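Local coordinates for beta-fructofuranosidase (Bifidobacterium adolescentis, PDB 6NOB), which probably hydrolyses terminal beta-D-fructofuranoside units, such as that of sucrose, as a member of glycoside hydrolase family 32, at residues 532-537 / 550-555; 561-566 / 603-608; 285-290 / 343-348; 198-203 / 270-275. One frame throughout, in Å; residues are numbered along the deposited sequence.

Contact 1 (532-537 / 550-555)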
loop_
_atom_site.group_PDB
_atom_site.type_symbol
_atom_site.label_atom_id
_atom_site.label_comp_id
_atom_site.label_asym_id
_atom_site.label_seq_id
_atom_site.Cartn_x
_atom_site.Cartn_y
_atom_site.Cartn_z
ATOM N N ALA A 532 18.849 -19.382 -18.490
ATOM C CA ALA A 532 17.753 -18.862 -19.290
ATOM C C ALA A 532 17.631 -17.362 -19.069
ATOM O O ALA A 532 18.098 -16.823 -18.062
ATOM C CB ALA A 532 16.430 -19.560 -18.954
ATOM N N ILE A 533 16.983 -16.697 -20.023
ATOM C CA ILE A 533 16.803 -15.251 -19.988
ATOM C C ILE A 533 15.426 -14.912 -20.546
ATOM O O ILE A 533 14.997 -15.473 -21.560
ATOM C CB ILE A 533 17.917 -14.525 -20.774
ATOM C CG1 ILE A 533 17.683 -13.014 -20.774
ATOM C CG2 ILE A 533 18.019 -15.060 -22.196
ATOM C CD1 ILE A 533 18.962 -12.210 -20.724
ATOM N N MET A 534 14.729 -13.999 -19.870
ATOM C CA MET A 534 13.422 -13.517 -20.304
ATOM C C MET A 534 13.451 -11.994 -20.314
ATOM O O MET A 534 13.483 -11.365 -19.251
ATOM C CB MET A 534 12.305 -14.036 -19.394
ATOM C CG MET A 534 11.920 -15.490 -19.641
ATOM S SD MET A 534 10.747 -16.132 -18.426
ATOM C CE MET A 534 9.272 -15.200 -18.839
ATOM N N VAL A 535 13.451 -11.404 -21.507
ATOM C CA VAL A 535 13.359 -9.954 -21.656
ATOM C C VAL A 535 11.897 -9.561 -21.466
ATOM O O VAL A 535 11.048 -9.876 -22.301
ATOM C CB VAL A 535 13.885 -9.494 -23.021
ATOM C CG1 VAL A 535 13.683 -7.995 -23.193
ATOM C CG2 VAL A 535 15.351 -9.871 -23.184
ATOM N N LEU A 536 11.601 -8.876 -20.363
ATOM C CA LEU A 536 10.220 -8.543 -20.035
ATOM C C LEU A 536 9.796 -7.188 -20.591
ATOM O O LEU A 536 8.657 -7.038 -21.047
ATOM C CB LEU A 536 10.021 -8.569 -18.518
ATOM C CG LEU A 536 10.559 -9.794 -17.772
ATOM C CD1 LEU A 536 10.289 -9.674 -16.278
ATOM C CD2 LEU A 536 9.954 -11.078 -18.325
ATOM N N ALA A 537 10.684 -6.197 -20.562
ATOM C CA ALA A 537 10.341 -4.863 -21.030
ATOM C C ALA A 537 11.612 -4.060 -21.249
ATOM O O ALA A 537 12.664 -4.347 -20.670
ATOM C CB ALA A 537 9.422 -4.137 -20.043
ATOM N N LEU A 550 14.525 -4.739 -18.633
ATOM C CA LEU A 550 14.010 -5.514 -17.511
ATOM C C LEU A 550 14.043 -6.991 -17.879
ATOM O O LEU A 550 13.401 -7.407 -18.850
ATOM C CB LEU A 550 12.588 -5.079 -17.153
ATOM C CG LEU A 550 11.891 -5.864 -16.039
ATOM C CD1 LEU A 550 12.648 -5.700 -14.734
ATOM C CD2 LEU A 550 10.443 -5.418 -15.887
ATOM N N LEU A 551 14.782 -7.781 -17.102
ATOM C CA LEU A 551 14.971 -9.193 -17.391
ATOM C C LEU A 551 14.645 -10.045 -16.175
ATOM O O LEU A 551 14.822 -9.621 -15.030
ATOM C CB LEU A 551 16.413 -9.505 -17.812
ATOM C CG LEU A 551 17.162 -8.511 -18.692
ATOM C CD1 LEU A 551 18.628 -8.903 -18.771
ATOM C CD2 LEU A 551 16.545 -8.468 -20.073
ATOM N N LEU A 552 14.162 -11.254 -16.443
ATOM C CA LEU A 552 14.297 -12.373 -15.523
ATOM C C LEU A 552 15.363 -13.295 -16.096
ATOM O O LEU A 552 15.239 -13.757 -17.235
ATOM C CB LEU A 552 12.982 -13.125 -15.333
ATOM C CG LEU A 552 13.051 -14.159 -14.206
ATOM C CD1 LEU A 552 12.999 -13.484 -12.837
ATOM C CD2 LEU A 552 11.962 -15.209 -14.342
ATOM N N GLN A 553 16.414 -13.545 -15.323
ATOM C CA GLN A 553 17.565 -14.278 -15.831
ATOM C C GLN A 553 18.009 -15.307 -14.807
ATOM O O GLN A 553 18.105 -15.001 -13.615
ATOM C CB GLN A 553 18.717 -13.323 -16.158
ATOM C CG GLN A 553 19.986 -14.010 -16.604
ATOM C CD GLN A 553 20.968 -13.044 -17.232
ATOM O OE1 GLN A 553 21.653 -13.379 -18.197
ATOM N NE2 GLN A 553 21.039 -11.833 -16.687
ATOM N N ARG A 554 18.270 -16.524 -15.273
ATOM C CA ARG A 554 18.803 -17.587 -14.435
ATOM C C ARG A 554 20.215 -17.916 -14.891
ATOM O O ARG A 554 20.460 -18.101 -16.087
ATOM C CB ARG A 554 17.928 -18.840 -14.489
ATOM C CG ARG A 554 18.445 -19.965 -13.605
ATOM C CD ARG A 554 17.411 -21.058 -13.427
ATOM N NE ARG A 554 17.075 -21.697 -14.692
ATOM C CZ ARG A 554 16.066 -22.545 -14.854
ATOM N NH1 ARG A 554 15.288 -22.856 -13.825
ATOM N NH2 ARG A 554 15.833 -23.078 -16.045
ATOM N N THR A 555 21.138 -17.987 -13.934
ATOM C CA THR A 555 22.538 -18.266 -14.226
ATOM C C THR A 555 23.090 -19.151 -13.121
ATOM O O THR A 555 23.111 -18.744 -11.956
ATOM C CB THR A 555 23.347 -16.972 -14.338
ATOM O OG1 THR A 555 22.788 -16.150 -15.369
ATOM C CG2 THR A 555 24.795 -17.282 -14.676
#
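L536 and A537 both face L550, forming a classic beta bulge in the antiparallel hairpin of strands 532-540 and 547-555. The hairpin lies in one sheet of the C-terminal beta sandwich that family 32 enzymes carry. At the bulge, L550 O takes the N-H of L536, N to O 2.8 Å. A537 N also bonds to L550 O, weakly, at 3.4 Å. The tight side holds M534, A537, L550 and L552, with L536 beside them. L536 CB and CD1 rest on L550 CG, each at 4.1 Å. CG of L536 sits beside its own backbone N (chi1 -48°), which brings CD1 near L552 N as well. With an alanine in place of L536, L550 CG would lose its contact with CD1, and a gap would probably open towards L561 and L616. M534 turns its sulfur end away from this pair of strands, to V583 and V585 of the facing sheet. The other side is looser, and I533, V535 and Q553 are partly exposed there. V535 CG2 lies alongside L551 CD2 at 3.6 Å. I533 CD1 touches both L551 CD1 and Q553 OE1. At the far end, R554 sends NE to A530 O, and its backbone N-H meets A532 O at 2.8 Å, 167° at the hydrogen.

Contact 2 (561-566 / 603-608)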
loop_
_atom_site.group_PDB
_atom_site.type_symbol
_atom_site.label_atom_id
_atom_site.label_comp_id
_atom_site.label_asym_id
_atom_site.label_seq_id
_atom_site.Cartn_x
_atom_site.Cartn_y
_atom_site.Cartn_z
ATOM N N LEU A 561 15.603 -11.153 -10.922
ATOM C CA LEU A 561 15.213 -10.038 -11.768
ATOM C C LEU A 561 16.408 -9.117 -11.975
ATOM O O LEU A 561 17.254 -8.960 -11.090
ATOM C CB LEU A 561 14.056 -9.257 -11.140
ATOM C CG LEU A 561 12.642 -9.818 -11.310
ATOM C CD1 LEU A 561 11.668 -9.077 -10.404
ATOM C CD2 LEU A 561 12.194 -9.742 -12.764
ATOM N N VAL A 562 16.486 -8.521 -13.163
ATOM C CA VAL A 562 17.557 -7.591 -13.507
ATOM C C VAL A 562 16.932 -6.330 -14.084
ATOM O O VAL A 562 16.096 -6.406 -14.992
ATOM C CB VAL A 562 18.556 -8.200 -14.509
ATOM C CG1 VAL A 562 19.793 -7.321 -14.614
ATOM C CG2 VAL A 562 18.932 -9.621 -14.105
ATOM N N ALA A 563 17.341 -5.177 -13.567
ATOM C CA ALA A 563 16.827 -3.878 -14.003
ATOM C C ALA A 563 17.993 -3.042 -14.525
ATOM O O ALA A 563 18.437 -2.096 -13.871
ATOM C CB ALA A 563 16.090 -3.172 -12.857
ATOM N N LYS A 564 18.478 -3.390 -15.715
ATOM C CA LYS A 564 19.638 -2.715 -16.280
ATOM C C LYS A 564 19.293 -1.286 -16.678
ATOM O O LYS A 564 18.204 -1.009 -17.188
ATOM C CB LYS A 564 20.166 -3.490 -17.488
ATOM C CG LYS A 564 20.728 -4.858 -17.135
ATOM C CD LYS A 564 21.309 -5.576 -18.347
ATOM C CE LYS A 564 22.442 -6.511 -17.936
ATOM N NZ LYS A 564 22.312 -7.863 -18.549
ATOM N N GLY A 565 20.237 -0.374 -16.440
ATOM C CA GLY A 565 20.052 1.031 -16.735
ATOM C C GLY A 565 19.284 1.811 -15.694
ATOM O O GLY A 565 19.250 3.047 -15.770
ATOM N N THR A 566 18.672 1.141 -14.722
ATOM C CA THR A 566 17.890 1.797 -13.688
ATOM C C THR A 566 18.769 2.166 -12.497
ATOM O O THR A 566 19.939 1.786 -12.407
ATOM C CB THR A 566 16.749 0.895 -13.227
ATOM O OG1 THR A 566 17.255 -0.060 -12.287
ATOM C CG2 THR A 566 16.152 0.156 -14.410
ATOM N N GLY A 603 8.152 -11.743 -6.916
ATOM C CA GLY A 603 9.054 -10.618 -7.094
ATOM C C GLY A 603 8.483 -9.538 -7.988
ATOM O O GLY A 603 7.949 -9.835 -9.062
ATOM N N SER A 604 8.600 -8.279 -7.566
ATOM C CA SER A 604 7.933 -7.188 -8.263
ATOM C C SER A 604 8.675 -5.883 -8.008
ATOM O O SER A 604 9.400 -5.742 -7.020
ATOM C CB SER A 604 6.471 -7.067 -7.822
ATOM O OG SER A 604 6.376 -6.842 -6.429
ATOM N N MET A 605 8.471 -4.927 -8.915
ATOM C CA MET A 605 9.087 -3.606 -8.824
ATOM C C MET A 605 8.519 -2.715 -9.919
ATOM O O MET A 605 7.992 -3.197 -10.927
ATOM C CB MET A 605 10.612 -3.676 -8.951
ATOM C CG MET A 605 11.097 -3.997 -10.358
ATOM S SD MET A 605 12.889 -4.165 -10.456
ATOM C CE MET A 605 13.147 -5.590 -9.402
ATOM N N LEU A 606 8.644 -1.406 -9.710
ATOM C CA LEU A 606 8.297 -0.444 -10.746
ATOM C C LEU A 606 9.340 -0.467 -11.855
ATOM O O LEU A 606 10.545 -0.523 -11.595
ATOM C CB LEU A 606 8.202 0.965 -10.162
ATOM C CG LEU A 606 7.198 1.210 -9.035
ATOM C CD1 LEU A 606 7.235 2.671 -8.611
ATOM C CD2 LEU A 606 5.798 0.806 -9.464
ATOM N N PHE A 607 8.870 -0.425 -13.100
ATOM C CA PHE A 607 9.770 -0.323 -14.247
ATOM C C PHE A 607 8.984 0.273 -15.406
ATOM O O PHE A 607 8.125 -0.405 -15.979
ATOM C CB PHE A 607 10.351 -1.680 -14.620
ATOM C CG PHE A 607 11.313 -1.619 -15.771
ATOM C CD1 PHE A 607 10.870 -1.785 -17.074
ATOM C CD2 PHE A 607 12.658 -1.373 -15.551
ATOM C CE1 PHE A 607 11.754 -1.716 -18.134
ATOM C CE2 PHE A 607 13.547 -1.305 -16.608
ATOM C CZ PHE A 607 13.095 -1.477 -17.901
ATOM N N GLN A 608 9.293 1.517 -15.762
ATOM C CA GLN A 608 8.568 2.224 -16.816
ATOM C C GLN A 608 8.973 1.676 -18.180
ATOM O O GLN A 608 10.034 2.010 -18.711
ATOM C CB GLN A 608 8.834 3.723 -16.731
ATOM C CG GLN A 608 8.044 4.542 -17.737
ATOM C CD GLN A 608 6.545 4.399 -17.547
ATOM O OE1 GLN A 608 5.995 4.821 -16.529
ATOM N NE2 GLN A 608 5.876 3.802 -18.528
#
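L561 and M605 reach toward each other tip to tip, with L561 CD1 3.9 Å from M605 CE. L561 CD1 also rests on the backbone of G603, 4.0 Å from its C atom. One step along, M605 SD lies 4.1 Å from A563 CB. At the other end, T566 CG2 approaches the edge of the F607 ring, near its plane, and stands 3.7 Å from CE2. The side-chain contacts are apolar. They join the two sheets of the C-terminal beta sandwich: strand 558-564 belongs to one and strand 601-606 to the other. The short strands approach to 9.2 Å at 17°, too far for backbone pairing, so side chains reach across. M605 spans the distance because CG lies between its backbone N and carbonyl carbon (chi1 72°), and the bend at chi3 then turns CE to L561. F573 packs against both of these side chains. T566 is set by a type II turn from A563, in which its OG1 donates to A563 O at 2.8 Å. V568 N bonds to the same hydroxyl. The F607 ring is also covered by T548 and L550. Further out, S604 points away from strand 558-564, and its OG is hydrogen-bonded to D430 and R476 of the propeller domain.

Contact 3 (285-290 / 343-348)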
loop_
_atom_site.group_PDB
_atom_site.type_symbol
_atom_site.label_atom_id
_atom_site.label_comp_id
_atom_site.label_asym_id
_atom_site.label_seq_id
_atom_site.Cartn_x
_atom_site.Cartn_y
_atom_site.Cartn_z
ATOM N N ARG A 285 -10.989 -12.381 23.473
ATOM C CA ARG A 285 -10.277 -11.125 23.284
ATOM C C ARG A 285 -9.801 -11.007 21.844
ATOM O O ARG A 285 -9.420 -12.003 21.222
ATOM C CB ARG A 285 -9.080 -11.013 24.241
ATOM C CG ARG A 285 -9.448 -11.114 25.718
ATOM C CD ARG A 285 -8.225 -10.944 26.615
ATOM N NE ARG A 285 -7.806 -9.548 26.718
ATOM C CZ ARG A 285 -8.326 -8.673 27.573
ATOM N NH1 ARG A 285 -9.290 -9.046 28.404
ATOM N NH2 ARG A 285 -7.886 -7.422 27.595
ATOM N N ALA A 286 -9.839 -9.786 21.317
ATOM C CA ALA A 286 -9.228 -9.471 20.035
ATOM C C ALA A 286 -7.798 -9.000 20.259
ATOM O O ALA A 286 -7.474 -8.430 21.302
ATOM C CB ALA A 286 -10.027 -8.397 19.297
ATOM N N TYR A 287 -6.943 -9.237 19.270
ATOM C CA TYR A 287 -5.517 -8.987 19.413
ATOM C C TYR A 287 -5.036 -7.978 18.379
ATOM O O TYR A 287 -5.451 -8.014 17.217
ATOM C CB TYR A 287 -4.729 -10.297 19.312
ATOM C CG TYR A 287 -4.858 -11.118 20.572
ATOM C CD1 TYR A 287 -5.956 -11.947 20.772
ATOM C CD2 TYR A 287 -3.905 -11.032 21.582
ATOM C CE1 TYR A 287 -6.091 -12.689 21.933
ATOM C CE2 TYR A 287 -4.029 -11.769 22.746
ATOM C CZ TYR A 287 -5.124 -12.594 22.917
ATOM O OH TYR A 287 -5.254 -13.330 24.073
ATOM N N MET A 288 -4.156 -7.079 18.824
ATOM C CA MET A 288 -3.654 -5.970 18.022
ATOM C C MET A 288 -2.133 -5.985 18.066
ATOM O O MET A 288 -1.541 -5.979 19.152
ATOM C CB MET A 288 -4.197 -4.632 18.547
ATOM C CG MET A 288 -3.532 -3.383 17.964
ATOM S SD MET A 288 -3.824 -1.882 18.940
ATOM C CE MET A 288 -5.601 -1.685 18.806
ATOM N N VAL A 289 -1.502 -6.013 16.897
ATOM C CA VAL A 289 -0.058 -5.840 16.793
ATOM C C VAL A 289 0.224 -4.402 16.391
ATOM O O VAL A 289 -0.523 -3.800 15.609
ATOM C CB VAL A 289 0.575 -6.829 15.793
ATOM C CG1 VAL A 289 0.485 -8.246 16.323
ATOM C CG2 VAL A 289 -0.090 -6.722 14.432
ATOM N N THR A 290 1.292 -3.840 16.946
ATOM C CA THR A 290 1.751 -2.510 16.590
ATOM C C THR A 290 3.244 -2.577 16.306
ATOM O O THR A 290 3.954 -3.451 16.809
ATOM C CB THR A 290 1.456 -1.486 17.700
ATOM O OG1 THR A 290 1.650 -2.093 18.983
ATOM C CG2 THR A 290 0.021 -0.996 17.603
ATOM N N LEU A 343 2.265 -6.492 21.230
ATOM C CA LEU A 343 0.946 -7.100 21.167
ATOM C C LEU A 343 0.040 -6.536 22.255
ATOM O O LEU A 343 0.460 -6.369 23.404
ATOM C CB LEU A 343 1.051 -8.620 21.311
ATOM C CG LEU A 343 -0.214 -9.433 21.039
ATOM C CD1 LEU A 343 -0.656 -9.279 19.595
ATOM C CD2 LEU A 343 0.016 -10.896 21.377
ATOM N N PHE A 344 -1.205 -6.241 21.879
ATOM C CA PHE A 344 -2.235 -5.775 22.794
ATOM C C PHE A 344 -3.502 -6.591 22.583
ATOM O O PHE A 344 -3.742 -7.126 21.498
ATOM C CB PHE A 344 -2.558 -4.288 22.593
ATOM C CG PHE A 344 -1.393 -3.369 22.823
ATOM C CD1 PHE A 344 -0.470 -3.129 21.817
ATOM C CD2 PHE A 344 -1.233 -2.728 24.040
ATOM C CE1 PHE A 344 0.596 -2.276 22.025
ATOM C CE2 PHE A 344 -0.169 -1.875 24.255
ATOM C CZ PHE A 344 0.747 -1.647 23.247
ATOM N N SER A 345 -4.324 -6.678 23.628
ATOM C CA SER A 345 -5.586 -7.400 23.529
ATOM C C SER A 345 -6.674 -6.663 24.295
ATOM O O SER A 345 -6.410 -5.989 25.294
ATOM C CB SER A 345 -5.482 -8.833 24.063
ATOM O OG SER A 345 -5.161 -8.843 25.439
ATOM N N ALA A 346 -7.907 -6.813 23.817
ATOM C CA ALA A 346 -9.076 -6.216 24.443
ATOM C C ALA A 346 -10.217 -7.222 24.457
ATOM O O ALA A 346 -10.376 -8.005 23.517
ATOM C CB ALA A 346 -9.515 -4.943 23.710
ATOM N N LYS A 347 -11.012 -7.192 25.524
ATOM C CA LYS A 347 -12.153 -8.091 25.629
ATOM C C LYS A 347 -13.261 -7.656 24.680
ATOM O O LYS A 347 -13.678 -6.493 24.684
ATOM C CB LYS A 347 -12.674 -8.131 27.065
ATOM C CG LYS A 347 -13.802 -9.127 27.272
ATOM C CD LYS A 347 -13.683 -9.839 28.611
ATOM C CE LYS A 347 -14.631 -11.028 28.689
ATOM N NZ LYS A 347 -15.480 -10.988 29.914
ATOM N N LYS A 348 -13.733 -8.591 23.861
ATOM C CA LYS A 348 -14.857 -8.315 22.983
ATOM C C LYS A 348 -16.149 -8.220 23.799
ATOM O O LYS A 348 -16.270 -8.844 24.857
ATOM C CB LYS A 348 -14.977 -9.402 21.919
ATOM C CG LYS A 348 -13.792 -9.450 20.964
ATOM C CD LYS A 348 -13.857 -10.655 20.038
ATOM C CE LYS A 348 -13.686 -11.957 20.803
ATOM N NZ LYS A 348 -13.541 -13.122 19.885
HETATM O O HOH W 1 -11.227 -12.846 18.758
#
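V289 CG1 packs on L343 CD1 at 3.6 Å, and L343 CD2 turns back to Y287 CD2. On the other face of the sheet, M288 and F344 are paired through their CB atoms. M288 SD stands obliquely to the F344 ring, 5.4 Å from its centroid, a Met-aromatic contact. T290 OG1 meets the edge of that ring and bonds to T342. These are the middle two strands of a propeller blade, antiparallel between strands 268-273 and 357-365. M288 and F344 form a hydrogen-bonded pair, as do A286 and A346. Next, S345 CB covers a face of the Y287 ring, 3.8 Å from its centroid, while Y287 OH bonds to D282 N. R285 then grips S345 side-on. Its NE donates to S345 OG at 3.0 Å, in the guanidinium plane and fairly straight (158°). Its NH2 meets S345 O at 3.1 Å from above the carbonyl plane. The bend at chi3 (76°) lays the guanidinium over the partner strand, with K347 N over its centre. A leucine in place of R285 would lose both bonds, and S345 OG and O would probably be left without these two donors. Outermost, K348 NZ bonds to P283 O and to a water that reaches R285 O.

Contact 4 (198-203 / 270-275); sequences SAVTVD and PKVECG
S198 points its side chain at P270, K271 and V272. Its CB lies 3.4 Å from P270 O and also rests against K271, 3.9 Å from CD. At the tip, OG donates to P270 O at 2.7 Å, from above the carbonyl plane. The same oxygen accepts the backbone N-H of V272, at 3.3 Å and 144°. One hydroxyl therefore ties two backbone groups of strand 268-273. OG reaches both because it lies between its own backbone N and carbonyl carbon (chi1 54°). Next on the same side, V200 crosses V272 at about a right angle, CG2 to CG1 at 3.7 Å. The other methyl of V200, CG1, lies 3.9 Å from C274 SG. Waters fill in at the polar flank. One accepts from K271 NZ and lies within hydrogen-bonding distance of A199 O and V272 O. That lysine nitrogen also bonds to S440 O. The two strands run in the same direction, 26° apart, but belong to different sheets. Each is the first strand of its sheet, which fits the inner strands of neighbouring blades in the five-bladed propeller of family 32. P270 ends the Arg-Asp-Pro signature, whose aspartate in relatives helps bind the fructosyl unit in the central active-site pocket.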
loop_
_atom_site.group_PDB
_atom_site.type_symbol
_atom_site.label_atom_id
_atom_site.label_comp_id
_atom_site.label_asym_id
_atom_site.label_seq_id
_atom_site.Cartn_x
_atom_site.Cartn_y
_atom_site.Cartn_z
ATOM N N SER A 198 -6.069 -0.435 10.345
ATOM C CA SER A 198 -6.734 -1.668 9.932
ATOM C C SER A 198 -8.233 -1.582 10.225
ATOM O O SER A 198 -8.724 -0.598 10.785
ATOM C CB SER A 198 -6.111 -2.881 10.628
ATOM O OG SER A 198 -6.104 -2.713 12.036
ATOM N N ALA A 199 -8.964 -2.640 9.852
ATOM C CA ALA A 199 -10.421 -2.648 9.918
ATOM C C ALA A 199 -10.940 -3.930 10.554
ATOM O O ALA A 199 -10.420 -5.020 10.299
ATOM C CB ALA A 199 -11.037 -2.498 8.522
ATOM N N VAL A 200 -11.982 -3.791 11.373
ATOM C CA VAL A 200 -12.703 -4.924 11.943
ATOM C C VAL A 200 -14.191 -4.685 11.724
ATOM O O VAL A 200 -14.741 -3.692 12.215
ATOM C CB VAL A 200 -12.405 -5.118 13.438
ATOM C CG1 VAL A 200 -13.164 -6.325 13.976
ATOM C CG2 VAL A 200 -10.913 -5.280 13.671
ATOM N N THR A 201 -14.840 -5.587 10.984
ATOM C CA THR A 201 -16.278 -5.489 10.758
ATOM C C THR A 201 -17.025 -5.966 11.998
ATOM O O THR A 201 -16.760 -7.058 12.512
ATOM C CB THR A 201 -16.697 -6.309 9.533
ATOM O OG1 THR A 201 -16.413 -7.697 9.753
ATOM C CG2 THR A 201 -15.962 -5.833 8.285
ATOM N N VAL A 202 -17.958 -5.143 12.483
ATOM C CA VAL A 202 -18.665 -5.397 13.731
ATOM C C VAL A 202 -20.166 -5.238 13.504
ATOM O O VAL A 202 -20.613 -4.670 12.507
ATOM C CB VAL A 202 -18.199 -4.463 14.869
ATOM C CG1 VAL A 202 -16.725 -4.686 15.177
ATOM C CG2 VAL A 202 -18.461 -3.009 14.503
ATOM N N ASP A 203 -20.945 -5.750 14.458
ATOM C CA ASP A 203 -22.384 -5.535 14.467
ATOM C C ASP A 203 -22.690 -4.237 15.219
ATOM O O ASP A 203 -21.792 -3.455 15.539
ATOM C CB ASP A 203 -23.110 -6.753 15.047
ATOM C CG ASP A 203 -22.817 -6.987 16.529
ATOM O OD1 ASP A 203 -22.139 -6.159 17.176
ATOM O OD2 ASP A 203 -23.280 -8.024 17.053
ATOM N N PRO A 270 -1.564 -0.070 13.666
ATOM C CA PRO A 270 -2.211 -1.159 14.406
ATOM C C PRO A 270 -2.957 -2.096 13.474
ATOM O O PRO A 270 -3.648 -1.663 12.549
ATOM C CB PRO A 270 -3.179 -0.426 15.341
ATOM C CG PRO A 270 -3.514 0.826 14.596
ATOM C CD PRO A 270 -2.254 1.218 13.870
ATOM N N LYS A 271 -2.815 -3.395 13.730
ATOM C CA LYS A 271 -3.504 -4.433 12.969
ATOM C C LYS A 271 -4.234 -5.329 13.961
ATOM O O LYS A 271 -3.598 -6.000 14.779
ATOM C CB LYS A 271 -2.522 -5.233 12.113
ATOM C CG LYS A 271 -2.985 -5.457 10.681
ATOM C CD LYS A 271 -4.269 -6.265 10.647
ATOM C CE LYS A 271 -4.770 -6.453 9.230
ATOM N NZ LYS A 271 -6.046 -7.228 9.206
ATOM N N VAL A 272 -5.562 -5.331 13.896
ATOM C CA VAL A 272 -6.401 -6.043 14.854
ATOM C C VAL A 272 -6.914 -7.314 14.186
ATOM O O VAL A 272 -7.608 -7.252 13.164
ATOM C CB VAL A 272 -7.557 -5.159 15.351
ATOM C CG1 VAL A 272 -8.422 -5.908 16.357
ATOM C CG2 VAL A 272 -7.016 -3.881 15.974
ATOM N N GLU A 273 -6.567 -8.464 14.758
ATOM C CA GLU A 273 -6.912 -9.767 14.203
ATOM C C GLU A 273 -7.845 -10.480 15.168
ATOM O O GLU A 273 -7.510 -10.654 16.343
ATOM C CB GLU A 273 -5.662 -10.611 13.959
ATOM C CG GLU A 273 -5.963 -12.052 13.577
ATOM C CD GLU A 273 -6.786 -12.162 12.308
ATOM O OE1 GLU A 273 -6.532 -11.381 11.364
ATOM O OE2 GLU A 273 -7.687 -13.027 12.256
ATOM N N CYS A 274 -9.002 -10.911 14.672
ATOM C CA CYS A 274 -10.013 -11.503 15.533
ATOM C C CYS A 274 -10.246 -12.981 15.273
ATOM O O CYS A 274 -10.955 -13.619 16.057
ATOM C CB CYS A 274 -11.342 -10.744 15.384
ATOM S SG CYS A 274 -11.264 -9.055 15.984
ATOM N N GLY A 275 -9.662 -13.545 14.216
ATOM C CA GLY A 275 -9.988 -14.896 13.808
ATOM C C GLY A 275 -8.944 -15.952 14.111
ATOM O O GLY A 275 -8.977 -17.033 13.515
HETATM O O HOH W 2 -7.611 -4.517 7.958
HETATM O O HOH W 3 -7.724 -5.745 10.830
#

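Overall arrangement
From the N terminus, contact 4 comes first, where residues 270-275 return to 198-203 and tie two propeller blades together. Contact 3 follows and closes the 52 residues between 285-290 and 343-348 within the second of these blades. The two join through strands 268-273 and 285-295, where Y287 O meets E273 N at 2.7 Å. The chain then completes the propeller and enters the C-terminal sandwich. Contact 1 closes a short hairpin there, and contact 2 comes last, binding the two sheets to each other. These two also touch, with strands 547-555 and 558-564 side by side. All four are in series, and none nests or crosses. Contacts 2 and 4 have centres about 35 Å apart.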